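Local coordinates for 5'-methylthioadenosine nucleosidase / s-adenosylhomocysteine nucleosidase (Brucella melitensis bv. 1, PDB 4PR3), which is a nucleosidase of the phosphorylase superfamily, an alpha/beta protein modelled with adenine in its ligand pocket, at residues A144-G149 / M165-T170; G88-A93 / G186-S191; V103-Y108 / T131-F136; M37-E42 / I56-V61; Y108-A113 / G149-S154. One frame throughout, in Å; residues are numbered along the deposited sequence.

Interaction 1. Residues A144-G149 / M165-T170. With ADE (adenine), chain C; PO4 (phosphate ion), chain D.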
# COMPACT_ATOMS: atom_id res chain seq x y z
N ALA A 144 -20.35 4.88 -9.50
CA ALA A 144 -20.41 4.81 -8.05
C ALA A 144 -19.10 5.29 -7.43
O ALA A 144 -18.03 5.10 -8.00
CB ALA A 144 -20.72 3.40 -7.59
N SER A 145 -19.20 5.91 -6.26
CA SER A 145 -18.02 6.29 -5.50
C SER A 145 -17.49 5.07 -4.75
O SER A 145 -18.27 4.20 -4.34
CB SER A 145 -18.36 7.41 -4.52
OG SER A 145 -19.46 7.03 -3.70
N LEU A 146 -16.18 5.00 -4.57
CA LEU A 146 -15.56 3.81 -4.00
C LEU A 146 -14.66 4.14 -2.81
O LEU A 146 -14.03 5.19 -2.76
CB LEU A 146 -14.77 3.06 -5.07
CG LEU A 146 -14.06 1.76 -4.69
CD1 LEU A 146 -15.04 0.73 -4.16
CD2 LEU A 146 -13.31 1.21 -5.89
N SER A 147 -14.63 3.22 -1.85
CA SER A 147 -13.73 3.31 -0.71
C SER A 147 -12.80 2.10 -0.69
O SER A 147 -13.24 0.97 -0.85
CB SER A 147 -14.54 3.38 0.59
OG SER A 147 -13.69 3.48 1.72
N THR A 148 -11.50 2.35 -0.49
CA THR A 148 -10.52 1.27 -0.42
C THR A 148 -9.93 1.16 0.98
O THR A 148 -9.58 2.16 1.60
CB THR A 148 -9.37 1.47 -1.44
OG1 THR A 148 -9.89 1.36 -2.78
CG2 THR A 148 -8.27 0.44 -1.25
N GLY A 149 -9.83 -0.07 1.48
CA GLY A 149 -9.23 -0.34 2.78
C GLY A 149 -8.80 -1.79 2.92
O GLY A 149 -9.18 -2.63 2.12
N MSE A 165 -19.72 2.13 -2.33
CA MSE A 165 -19.24 0.75 -2.27
C MSE A 165 -17.82 0.67 -1.72
O MSE A 165 -17.13 1.68 -1.63
CB MSE A 165 -19.32 0.10 -3.66
CG MSE A 165 -18.92 1.02 -4.79
SE MSE A 165 -18.72 0.13 -6.52
CE MSE A 165 -20.50 -0.56 -6.74
N VAL A 166 -17.40 -0.54 -1.35
CA VAL A 166 -16.09 -0.73 -0.73
C VAL A 166 -15.26 -1.83 -1.42
O VAL A 166 -15.80 -2.85 -1.84
CB VAL A 166 -16.23 -1.08 0.78
CG1 VAL A 166 -16.89 0.06 1.53
CG2 VAL A 166 -17.01 -2.37 0.97
N ASP A 167 -13.96 -1.60 -1.53
CA ASP A 167 -13.04 -2.63 -2.01
C ASP A 167 -11.72 -2.57 -1.25
O ASP A 167 -11.52 -1.73 -0.38
CB ASP A 167 -12.80 -2.50 -3.51
CG ASP A 167 -11.68 -1.53 -3.85
OD1 ASP A 167 -11.62 -0.44 -3.22
OD2 ASP A 167 -10.86 -1.85 -4.74
N MSE A 168 -10.84 -3.52 -1.55
CA MSE A 168 -9.52 -3.56 -0.91
C MSE A 168 -8.30 -3.11 -1.72
O MSE A 168 -7.18 -3.17 -1.23
CB MSE A 168 -9.31 -4.94 -0.30
CG MSE A 168 -10.44 -5.27 0.66
SE MSE A 168 -10.42 -7.10 1.22
CE MSE A 168 -8.64 -7.12 2.02
N GLU A 169 -8.52 -2.67 -2.96
CA GLU A 169 -7.43 -2.52 -3.93
C GLU A 169 -7.31 -1.15 -4.59
O GLU A 169 -6.25 -0.53 -4.57
CB GLU A 169 -7.46 -3.62 -4.99
CG GLU A 169 -6.93 -4.96 -4.51
CD GLU A 169 -7.97 -5.78 -3.78
OE1 GLU A 169 -9.14 -5.80 -4.23
OE2 GLU A 169 -7.62 -6.40 -2.75
N THR A 170 -8.39 -0.72 -5.23
CA THR A 170 -8.38 0.35 -6.23
C THR A 170 -7.57 1.61 -5.89
O THR A 170 -6.80 2.07 -6.73
CB THR A 170 -9.82 0.77 -6.58
OG1 THR A 170 -10.55 -0.39 -7.01
CG2 THR A 170 -9.83 1.82 -7.68
N9 ADE C . -14.80 -6.85 -1.91
C8 ADE C . -15.99 -7.53 -2.03
N7 ADE C . -16.77 -7.40 -0.98
C5 ADE C . -16.05 -6.60 -0.12
C6 ADE C . -16.32 -6.09 1.17
N6 ADE C . -17.46 -6.35 1.83
N1 ADE C . -15.39 -5.32 1.75
C2 ADE C . -14.25 -5.06 1.09
N3 ADE C . -13.88 -5.48 -0.12
C4 ADE C . -14.83 -6.25 -0.67
P PO4 D . -15.04 6.86 3.11
O1 PO4 D . -13.57 7.20 3.03
O2 PO4 D . -15.19 5.40 3.43
O3 PO4 D . -15.69 7.68 4.20
O4 PO4 D . -15.70 7.16 1.78
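T148 and D167 stand side by side on one face of two parallel strands, and T148 OG1 donates to D167 OD1 (2.5 Å) on its syn lone pair while taking a bond from Y171 N. The second carboxylate oxygen, D167 OD2, has three donors from its own segment. T170 N arrives on the syn lone pair, nearly straight (2.8 Å, 176°), whereas E169 N and T170 OG1 come from outside the carboxylate plane. With both oxygens held, the carboxylate's rotation is fixed. L146 lies at about a right angle to the aspartate: its CG stands anti to the backbone N (chi1 -179°), which carries CD2 to 3.4 Å from T170 OG1 and leaves CD1 against M165 O. E169 N on D167 OD2 closes an Asx turn that joins strand 165-167 to helix 170-180 in the alpha/beta fold of the phosphorylase superfamily, where the strand pairs with 142-148 through bonds like D167 N to S147 O (2.8 Å). S147 and V166 occupy the other face. There S147 OG donates to phosphate O2 (3.0 Å), and V166 CG2 meets adenine N1 at 3.5 Å. M168, a selenomethionine, brings its CG equally near adenine N3.

Interaction 2. Residues G88-A93 / G186-S191. With ADE (adenine), chain C.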
# COMPACT_ATOMS: atom_id res chain seq x y z
N GLY A 88 -12.93 -6.01 -10.34
CA GLY A 88 -13.14 -7.08 -9.39
C GLY A 88 -14.49 -6.92 -8.73
O GLY A 88 -15.40 -6.32 -9.30
N SER A 89 -14.65 -7.45 -7.52
CA SER A 89 -15.91 -7.31 -6.82
C SER A 89 -15.84 -6.21 -5.77
O SER A 89 -14.77 -5.65 -5.51
CB SER A 89 -16.32 -8.63 -6.17
OG SER A 89 -15.35 -9.03 -5.21
N ALA A 90 -16.98 -5.92 -5.16
CA ALA A 90 -17.07 -4.92 -4.10
C ALA A 90 -18.31 -5.19 -3.25
O ALA A 90 -19.26 -5.81 -3.72
CB ALA A 90 -17.13 -3.52 -4.69
N GLY A 91 -18.29 -4.74 -2.00
CA GLY A 91 -19.48 -4.80 -1.17
C GLY A 91 -20.24 -3.48 -1.17
O GLY A 91 -19.66 -2.42 -1.38
N SER A 92 -21.55 -3.55 -0.95
CA SER A 92 -22.34 -2.35 -0.69
C SER A 92 -23.58 -2.65 0.14
O SER A 92 -24.26 -3.66 -0.10
CB SER A 92 -22.76 -1.69 -2.01
OG SER A 92 -23.38 -0.44 -1.77
N ALA A 93 -23.90 -1.78 1.09
CA ALA A 93 -25.22 -1.81 1.71
C ALA A 93 -26.16 -0.81 1.04
O ALA A 93 -27.37 -0.83 1.27
CB ALA A 93 -25.11 -1.52 3.19
N GLY A 186 -11.73 2.11 -13.07
CA GLY A 186 -12.28 1.02 -12.26
C GLY A 186 -13.60 0.44 -12.71
O GLY A 186 -14.44 1.13 -13.29
N LEU A 187 -13.81 -0.84 -12.41
CA LEU A 187 -15.09 -1.52 -12.61
C LEU A 187 -15.34 -2.47 -11.45
O LEU A 187 -14.49 -3.29 -11.12
CB LEU A 187 -15.10 -2.31 -13.93
CG LEU A 187 -15.07 -1.54 -15.25
CD1 LEU A 187 -14.99 -2.51 -16.42
CD2 LEU A 187 -16.29 -0.63 -15.39
N ARG A 188 -16.52 -2.37 -10.83
CA ARG A 188 -16.83 -3.19 -9.66
C ARG A 188 -18.24 -3.78 -9.71
O ARG A 188 -19.22 -3.04 -9.84
CB ARG A 188 -16.68 -2.36 -8.38
CG ARG A 188 -15.25 -1.97 -8.06
CD ARG A 188 -14.45 -3.18 -7.64
NE ARG A 188 -13.02 -2.98 -7.85
CZ ARG A 188 -12.10 -3.86 -7.50
NH1 ARG A 188 -12.45 -5.00 -6.91
NH2 ARG A 188 -10.82 -3.61 -7.73
N GLY A 189 -18.33 -5.10 -9.60
CA GLY A 189 -19.62 -5.75 -9.40
C GLY A 189 -19.89 -5.91 -7.91
O GLY A 189 -18.97 -6.14 -7.14
N ILE A 190 -21.16 -5.86 -7.52
CA ILE A 190 -21.49 -5.94 -6.10
C ILE A 190 -21.78 -7.38 -5.70
O ILE A 190 -22.78 -7.97 -6.10
CB ILE A 190 -22.69 -5.04 -5.74
CG1 ILE A 190 -22.26 -3.58 -5.79
CG2 ILE A 190 -23.20 -5.34 -4.34
CD1 ILE A 190 -21.15 -3.28 -4.81
N SER A 191 -20.86 -7.94 -4.92
CA SER A 191 -20.92 -9.35 -4.53
C SER A 191 -21.59 -9.61 -3.18
O SER A 191 -21.87 -10.76 -2.85
CB SER A 191 -19.51 -9.95 -4.54
OG SER A 191 -18.64 -9.20 -3.70
N9 ADE C . -14.80 -6.85 -1.91
C8 ADE C . -15.99 -7.53 -2.03
N7 ADE C . -16.77 -7.40 -0.98
C5 ADE C . -16.05 -6.60 -0.12
C6 ADE C . -16.32 -6.09 1.17
N6 ADE C . -17.46 -6.35 1.83
N1 ADE C . -15.39 -5.32 1.75
C2 ADE C . -14.25 -5.06 1.09
N3 ADE C . -13.88 -5.48 -0.12
C4 ADE C . -14.83 -6.25 -0.67
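The guanidinium of R188 lies flat against the backbone of G88, whose N sits over the centre of one face, 3.6 Å above the plane, with the glycine CA near NH1. At the edge, close to the plane, stands the S89 carbonyl: R188 NH1 donates to S89 O at 2.8 Å. A bend at chi2 (-70°) folds the arginine back over strand 83-91, and glycine has no side chain to stand between the two. Before the bend, R188 CB rests on A90 CB (3.9 Å). I190 continues this face of the sheet, its CD1 reaching S92 CB at 3.6 Å. On the opposite face S191 OG touches S89 CB (3.4 Å). Both serines border the adenine, whose C8 lies 3.5 Å from S191 OG and from A90 CA, so the ends of these two strands form part of the ligand pocket. Parallel pairing brings them together: G189 N donates to G88 O and S191 N to A90 O (2.9 Å), while the bond from A90 N to G189 O is weak. R188 NH2 has a firmer partner in S86 OG than in D167, to which it makes a weak, long ion pair. Strand 184-192 is flanked in the mixed sheet by 83-91 and, antiparallel, by 100-108; L187 packs against helix 207-226, and G91 bonds through its backbone to V166 of strand 165-167.

Interaction 3. Residues V103-Y108 / T131-F136. With PO4 (phosphate ion), chain D.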
# COMPACT_ATOMS: atom_id res chain seq x y z
N VAL A 103 -16.11 3.16 -11.51
CA VAL A 103 -15.72 3.96 -10.36
C VAL A 103 -15.54 5.42 -10.75
O VAL A 103 -14.66 5.76 -11.54
CB VAL A 103 -14.40 3.45 -9.75
CG1 VAL A 103 -14.09 4.19 -8.47
CG2 VAL A 103 -14.48 1.95 -9.51
N SER A 104 -16.38 6.27 -10.18
CA SER A 104 -16.34 7.70 -10.45
C SER A 104 -15.27 8.39 -9.61
O SER A 104 -14.60 9.32 -10.06
CB SER A 104 -17.71 8.34 -10.19
OG SER A 104 -18.12 8.14 -8.84
N SER A 105 -15.11 7.92 -8.37
CA SER A 105 -14.10 8.46 -7.47
C SER A 105 -13.71 7.42 -6.44
O SER A 105 -14.50 6.52 -6.12
CB SER A 105 -14.61 9.71 -6.79
OG SER A 105 -15.75 9.42 -6.00
N VAL A 106 -12.50 7.54 -5.90
CA VAL A 106 -12.02 6.59 -4.91
C VAL A 106 -11.41 7.31 -3.71
O VAL A 106 -10.84 8.40 -3.83
CB VAL A 106 -11.00 5.59 -5.53
CG1 VAL A 106 -9.69 6.27 -5.84
CG2 VAL A 106 -10.78 4.40 -4.60
N SER A 107 -11.55 6.70 -2.53
CA SER A 107 -10.96 7.25 -1.32
C SER A 107 -10.29 6.13 -0.52
O SER A 107 -10.53 4.95 -0.78
CB SER A 107 -12.02 7.97 -0.49
OG SER A 107 -13.12 7.12 -0.22
N TYR A 108 -9.45 6.51 0.44
CA TYR A 108 -8.68 5.56 1.24
C TYR A 108 -9.16 5.65 2.68
O TYR A 108 -8.84 6.61 3.38
CB TYR A 108 -7.21 5.96 1.15
CG TYR A 108 -6.21 5.01 1.77
CD1 TYR A 108 -6.52 3.68 2.02
CD2 TYR A 108 -4.94 5.46 2.11
CE1 TYR A 108 -5.59 2.83 2.59
CE2 TYR A 108 -4.01 4.62 2.68
CZ TYR A 108 -4.34 3.31 2.92
OH TYR A 108 -3.40 2.48 3.49
N THR A 131 -11.35 12.73 -1.64
CA THR A 131 -12.04 11.94 -2.65
C THR A 131 -11.43 12.25 -4.01
O THR A 131 -11.45 13.39 -4.47
CB THR A 131 -13.55 12.25 -2.65
OG1 THR A 131 -14.14 11.68 -1.47
CG2 THR A 131 -14.22 11.66 -3.87
N VAL A 132 -10.86 11.23 -4.65
CA VAL A 132 -10.12 11.44 -5.89
C VAL A 132 -10.93 11.02 -7.10
O VAL A 132 -11.21 9.83 -7.29
CB VAL A 132 -8.79 10.68 -5.88
CG1 VAL A 132 -7.94 11.12 -7.06
CG2 VAL A 132 -8.06 10.90 -4.57
N GLU A 133 -11.29 12.00 -7.92
CA GLU A 133 -12.04 11.75 -9.15
C GLU A 133 -11.23 10.93 -10.13
O GLU A 133 -10.06 11.23 -10.38
CB GLU A 133 -12.42 13.08 -9.81
CG GLU A 133 -13.39 13.92 -9.01
CD GLU A 133 -14.75 13.28 -8.88
OE1 GLU A 133 -15.24 12.74 -9.90
OE2 GLU A 133 -15.32 13.29 -7.77
N LEU A 134 -11.83 9.88 -10.67
CA LEU A 134 -11.22 9.14 -11.77
C LEU A 134 -11.53 9.87 -13.08
O LEU A 134 -12.59 10.47 -13.22
CB LEU A 134 -11.70 7.68 -11.80
CG LEU A 134 -11.26 6.80 -10.62
CD1 LEU A 134 -11.22 5.33 -11.00
CD2 LEU A 134 -9.91 7.24 -10.06
N PRO A 135 -10.59 9.82 -14.04
CA PRO A 135 -10.68 10.65 -15.25
C PRO A 135 -11.78 10.28 -16.25
O PRO A 135 -12.14 11.13 -17.06
CB PRO A 135 -9.31 10.45 -15.91
CG PRO A 135 -8.86 9.11 -15.44
CD PRO A 135 -9.36 9.01 -14.02
N PHE A 136 -12.31 9.05 -16.20
CA PHE A 136 -13.14 8.58 -17.31
C PHE A 136 -14.60 8.25 -16.97
O PHE A 136 -14.92 7.86 -15.85
CB PHE A 136 -12.49 7.36 -17.97
CG PHE A 136 -11.13 7.65 -18.54
CD1 PHE A 136 -10.90 8.82 -19.25
CD2 PHE A 136 -10.09 6.77 -18.35
CE1 PHE A 136 -9.66 9.09 -19.78
CE2 PHE A 136 -8.84 7.04 -18.88
CZ PHE A 136 -8.62 8.20 -19.59
P PO4 D . -15.04 6.86 3.11
O1 PO4 D . -13.57 7.20 3.03
O2 PO4 D . -15.19 5.40 3.43
O3 PO4 D . -15.69 7.68 4.20
O4 PO4 D . -15.70 7.16 1.78
O HOH W 1 -15.60 8.87 -0.50
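L134 lays its CD1 obliquely against V103, 3.9 Å from the valine CB, and turns CD2 to V106 CG1 at 4.3 Å. The torsion responsible sets CG of L134 anti to its own carbonyl carbon (chi1 -67°), so that the branched end drops onto the valines. The underlying motif is a short antiparallel pairing, in which strand 132-133 adds to the outside of strand 100-108 in the mixed sheet of this phosphorylase-superfamily fold. V106 and V132 are its hydrogen-bonded pair: V106 N donates to V132 O (3.0 Å) and V132 N returns to V106 O (2.9 Å). S105 and E133 are the neighbouring non-hydrogen-bonded pair. Past it, where the chain turns a corner at S104, L134 N reaches S104 O (2.9 Å) from above the carbonyl plane, 37° out of it. The buried face is apolar: V106, V132 and L134 all pack on L174 of helix 170-180. At the exposed margin T131 places its methyl CG2 against the side chain of S105, 3.5 Å from CB. S107, farther along the same strand, approaches the bound phosphate, and a water bridges the two: it lies 3.0 Å from S107 OG and donates to phosphate O4 at 2.9 Å.

Interaction 4. Residues M37-E42 / I56-V61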
# COMPACT_ATOMS: atom_id res chain seq x y z
N MSE A 37 -6.29 -7.63 -11.55
CA MSE A 37 -7.27 -8.18 -10.62
C MSE A 37 -6.59 -8.66 -9.35
O MSE A 37 -5.41 -8.99 -9.36
CB MSE A 37 -8.06 -9.32 -11.26
CG MSE A 37 -8.75 -8.93 -12.56
SE MSE A 37 -10.18 -10.13 -13.10
CE MSE A 37 -11.46 -9.74 -11.69
N ALA A 38 -7.34 -8.69 -8.25
CA ALA A 38 -6.78 -9.09 -6.96
C ALA A 38 -6.59 -10.60 -6.88
O ALA A 38 -5.46 -11.09 -6.81
CB ALA A 38 -7.67 -8.61 -5.83
N ALA A 39 -7.70 -11.34 -6.88
CA ALA A 39 -7.66 -12.79 -6.69
C ALA A 39 -8.28 -13.53 -7.87
O ALA A 39 -9.14 -13.00 -8.57
CB ALA A 39 -8.35 -13.17 -5.39
N ASP A 40 -7.83 -14.77 -8.09
CA ASP A 40 -8.29 -15.58 -9.21
C ASP A 40 -9.76 -15.99 -9.09
O ASP A 40 -10.36 -16.48 -10.06
CB ASP A 40 -7.41 -16.83 -9.37
CG ASP A 40 -6.19 -16.57 -10.23
OD1 ASP A 40 -5.17 -16.07 -9.69
OD2 ASP A 40 -6.23 -16.87 -11.44
N ALA A 41 -10.34 -15.79 -7.91
CA ALA A 41 -11.73 -16.15 -7.67
C ALA A 41 -12.70 -15.29 -8.48
O ALA A 41 -13.75 -15.76 -8.93
CB ALA A 41 -12.05 -16.05 -6.19
N GLU A 42 -12.34 -14.03 -8.68
CA GLU A 42 -13.19 -13.09 -9.40
C GLU A 42 -13.10 -13.26 -10.91
O GLU A 42 -13.94 -12.75 -11.65
CB GLU A 42 -12.82 -11.65 -9.02
CG GLU A 42 -12.95 -11.32 -7.55
CD GLU A 42 -12.25 -10.02 -7.20
OE1 GLU A 42 -12.86 -9.18 -6.51
OE2 GLU A 42 -11.09 -9.84 -7.63
N ILE A 56 -2.84 -8.99 -8.90
CA ILE A 56 -2.29 -7.89 -8.12
C ILE A 56 -2.18 -8.18 -6.62
O ILE A 56 -1.45 -7.50 -5.89
CB ILE A 56 -3.09 -6.58 -8.46
CG1 ILE A 56 -2.33 -5.75 -9.49
CG2 ILE A 56 -3.44 -5.76 -7.24
CD1 ILE A 56 -0.85 -5.70 -9.23
N GLY A 57 -2.83 -9.24 -6.17
CA GLY A 57 -2.83 -9.57 -4.76
C GLY A 57 -3.95 -8.89 -4.00
O GLY A 57 -4.72 -8.11 -4.57
N VAL A 58 -4.04 -9.16 -2.70
CA VAL A 58 -5.16 -8.71 -1.88
C VAL A 58 -4.75 -7.63 -0.88
O VAL A 58 -3.78 -7.79 -0.14
CB VAL A 58 -5.81 -9.90 -1.14
CG1 VAL A 58 -6.84 -9.42 -0.14
CG2 VAL A 58 -6.42 -10.87 -2.13
N GLY A 59 -5.51 -6.53 -0.85
CA GLY A 59 -5.25 -5.46 0.10
C GLY A 59 -4.43 -4.34 -0.50
O GLY A 59 -3.77 -4.53 -1.52
N PRO A 60 -4.46 -3.16 0.14
CA PRO A 60 -3.78 -1.96 -0.35
C PRO A 60 -2.26 -2.11 -0.47
O PRO A 60 -1.68 -1.62 -1.44
CB PRO A 60 -4.13 -0.90 0.71
CG PRO A 60 -5.40 -1.39 1.32
CD PRO A 60 -5.27 -2.88 1.34
N VAL A 61 -1.62 -2.76 0.50
CA VAL A 61 -0.17 -2.92 0.47
C VAL A 61 0.28 -3.89 -0.63
O VAL A 61 1.22 -3.59 -1.37
CB VAL A 61 0.39 -3.35 1.84
CG1 VAL A 61 1.84 -3.82 1.71
CG2 VAL A 61 0.29 -2.21 2.83
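M37 and A38 meet I56 and G57 almost entirely through main chain, and here the packing is closest. I56 N donates to M37 O at 2.6 Å in a nearly straight bond (168°), directed close to the line of the carbonyl. One residue on, G57 N reaches A38 O at 3.3 Å, lying in the carbonyl plane and on a lone pair. The side chains merely fill in beside these bonds: A38 CB rests on G57 O (3.2 Å), and I56 CB sits 3.5 Å from M37 O before the rest of the isoleucine leads away to A63 and L67 of helix 60-76. The pair carries on from where strands 31-37 and 54-55 run side by side, just as both chains leave the sheet. Farther out the contact loosens. A39 CB and V58 CG2 are 4.4 Å apart, and F125 of the second subunit packs on both. The first segment then swings off in a type I turn from A39 to E42 whose D40 and A41 are exposed, while OE1 of E42 accepts from S89 N of strand 83-91. The second segment enters helix 60-76 at its N-cap, G59, whose N donates to E169 OE2; P60 and V61 pack on Y108 of the second subunit. G57 and G59 both have positive phi (88° and 97°), backbone shapes at which a CB would press hard on the preceding carbonyl oxygen. Since the bonds across the contact join peptide groups alone, its cohesion rests on the course of the two chains more than on their side chains.

Interaction 5. Residues Y108-A113 / G149-S154. With ADE (adenine), chain C.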
# COMPACT_ATOMS: atom_id res chain seq x y z
N TYR A 108 -9.45 6.51 0.44
CA TYR A 108 -8.68 5.56 1.24
C TYR A 108 -9.16 5.65 2.68
O TYR A 108 -8.84 6.61 3.38
CB TYR A 108 -7.21 5.96 1.15
CG TYR A 108 -6.21 5.01 1.77
CD1 TYR A 108 -6.52 3.68 2.02
CD2 TYR A 108 -4.94 5.46 2.11
CE1 TYR A 108 -5.59 2.83 2.59
CE2 TYR A 108 -4.01 4.62 2.68
CZ TYR A 108 -4.34 3.31 2.92
OH TYR A 108 -3.40 2.48 3.49
N ARG A 109 -9.88 4.64 3.15
CA ARG A 109 -10.54 4.75 4.45
C ARG A 109 -9.63 4.40 5.62
O ARG A 109 -9.97 4.67 6.77
CB ARG A 109 -11.82 3.91 4.49
CG ARG A 109 -11.59 2.44 4.23
CD ARG A 109 -12.87 1.63 4.41
NE ARG A 109 -12.62 0.22 4.18
CZ ARG A 109 -12.72 -0.38 3.00
NH1 ARG A 109 -13.08 0.32 1.93
NH2 ARG A 109 -12.48 -1.68 2.89
N ASP A 110 -8.48 3.81 5.33
CA ASP A 110 -7.53 3.46 6.37
C ASP A 110 -6.72 4.66 6.82
O ASP A 110 -6.03 4.61 7.83
CB ASP A 110 -6.59 2.35 5.91
CG ASP A 110 -7.30 1.03 5.70
OD1 ASP A 110 -8.41 0.87 6.25
OD2 ASP A 110 -6.75 0.16 4.99
N MSE A 111 -6.82 5.76 6.07
CA MSE A 111 -6.01 6.94 6.33
C MSE A 111 -6.74 7.92 7.23
O MSE A 111 -7.72 8.53 6.80
CB MSE A 111 -5.67 7.62 5.00
CG MSE A 111 -5.03 9.00 5.13
SE MSE A 111 -3.20 8.91 5.78
CE MSE A 111 -3.48 9.55 7.57
N ASP A 112 -6.29 8.05 8.47
CA ASP A 112 -6.80 9.09 9.36
C ASP A 112 -5.66 9.84 10.03
O ASP A 112 -5.00 9.32 10.93
CB ASP A 112 -7.71 8.45 10.42
CG ASP A 112 -8.56 9.47 11.15
OD1 ASP A 112 -8.35 10.68 10.95
OD2 ASP A 112 -9.43 9.05 11.94
N ALA A 113 -5.44 11.08 9.61
CA ALA A 113 -4.46 11.97 10.24
C ALA A 113 -5.10 13.01 11.16
O ALA A 113 -4.41 13.88 11.68
CB ALA A 113 -3.58 12.65 9.19
N GLY A 149 -9.83 -0.07 1.48
CA GLY A 149 -9.23 -0.34 2.78
C GLY A 149 -8.80 -1.79 2.92
O GLY A 149 -9.18 -2.63 2.12
N GLY A 150 -8.01 -2.08 3.95
CA GLY A 150 -7.52 -3.43 4.17
C GLY A 150 -8.54 -4.34 4.84
O GLY A 150 -8.31 -5.54 4.98
N ASN A 151 -9.66 -3.77 5.26
CA ASN A 151 -10.69 -4.56 5.92
C ASN A 151 -11.85 -4.90 5.00
O ASN A 151 -12.25 -4.09 4.16
CB ASN A 151 -11.22 -3.84 7.17
CG ASN A 151 -11.92 -2.54 6.84
OD1 ASN A 151 -11.61 -1.89 5.85
ND2 ASN A 151 -12.88 -2.16 7.68
N ILE A 152 -12.37 -6.11 5.14
CA ILE A 152 -13.63 -6.48 4.52
C ILE A 152 -14.75 -5.87 5.34
O ILE A 152 -14.87 -6.13 6.54
CB ILE A 152 -13.80 -8.00 4.45
CG1 ILE A 152 -12.86 -8.59 3.40
CG2 ILE A 152 -15.25 -8.35 4.13
CD1 ILE A 152 -12.96 -10.08 3.27
N VAL A 153 -15.58 -5.06 4.70
CA VAL A 153 -16.64 -4.35 5.40
C VAL A 153 -17.91 -5.20 5.44
O VAL A 153 -18.38 -5.68 4.41
CB VAL A 153 -16.94 -3.00 4.74
CG1 VAL A 153 -17.96 -2.23 5.54
CG2 VAL A 153 -15.65 -2.19 4.60
N SER A 154 -18.45 -5.38 6.64
CA SER A 154 -19.67 -6.15 6.81
C SER A 154 -20.55 -5.60 7.92
O SER A 154 -20.09 -4.85 8.78
CB SER A 154 -19.35 -7.62 7.07
OG SER A 154 -20.53 -8.40 7.15
N9 ADE C . -14.80 -6.85 -1.91
C8 ADE C . -15.99 -7.53 -2.03
N7 ADE C . -16.77 -7.40 -0.98
C5 ADE C . -16.05 -6.60 -0.12
C6 ADE C . -16.32 -6.09 1.17
N6 ADE C . -17.46 -6.35 1.83
N1 ADE C . -15.39 -5.32 1.75
C2 ADE C . -14.25 -5.06 1.09
N3 ADE C . -13.88 -5.48 -0.12
C4 ADE C . -14.83 -6.25 -0.67
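A type I turn from Y108 to M111 sets R109 and D110 against the chain at G149, the CA atoms of D110 and G149 lying 5.5 Å apart. Two loops that follow neighbouring strands of the sheet, 100-108 and 142-148, are joined here by a side-on arginine grip beside the adenine pocket. R109 starts with CG between its backbone N and carbonyl carbon (chi1 59°) and then runs extended to NE, crossing N151 obliquely with guanidinium and amide planes 50° apart. NE donates to N151 OD1 at 2.9 Å, in the amide plane and on a lone pair. NH2 serves both N151 O (2.7 Å) and, from above the amide plane, N151 OD1. The guanidinium is also sandwiched: V153 CG2 stands 3.5 Å over one face, and G149 N lies over the opposite face, both toward the rim. NH1 turns to S147 OG near the bound phosphate. D110 holds the start of the second loop, its OD2 accepting from G150 N (2.8 Å) on the syn lone pair. The second subunit is close by: its own D110 packs on this one, and its G150 lies against M111 of this chain. By fixing N151 and flanking V153, R109 probably helps to position the backbone that meets the base: V153 N donates to adenine N1 at 3.0 Å, and adenine N6 to V153 O at 2.8 Å.

Overall arrangement
Adenine ties together interactions 1, 2 and 5, each supplying part of its pocket. Interactions 1 and 2, with centres about 8 Å apart, join where V166 N meets G91 O at 2.9 Å. Interaction 3 lies in the same sheet, joined to interaction 1 by T148 N on S107 O (2.8 Å), and shares the phosphate with it. Interaction 5 shares G149 with interaction 1 and Y108 with interaction 3, and R109 NH1 lies 3.2 Å from S147 OG. Interaction 4, about 19 Å from interaction 3 between centres, is linked to interaction 1 by E169 OE2 on G59 N and to interaction 2 by E42 OE1 on S89 N. Interactions 4 and 5 touch the second subunit.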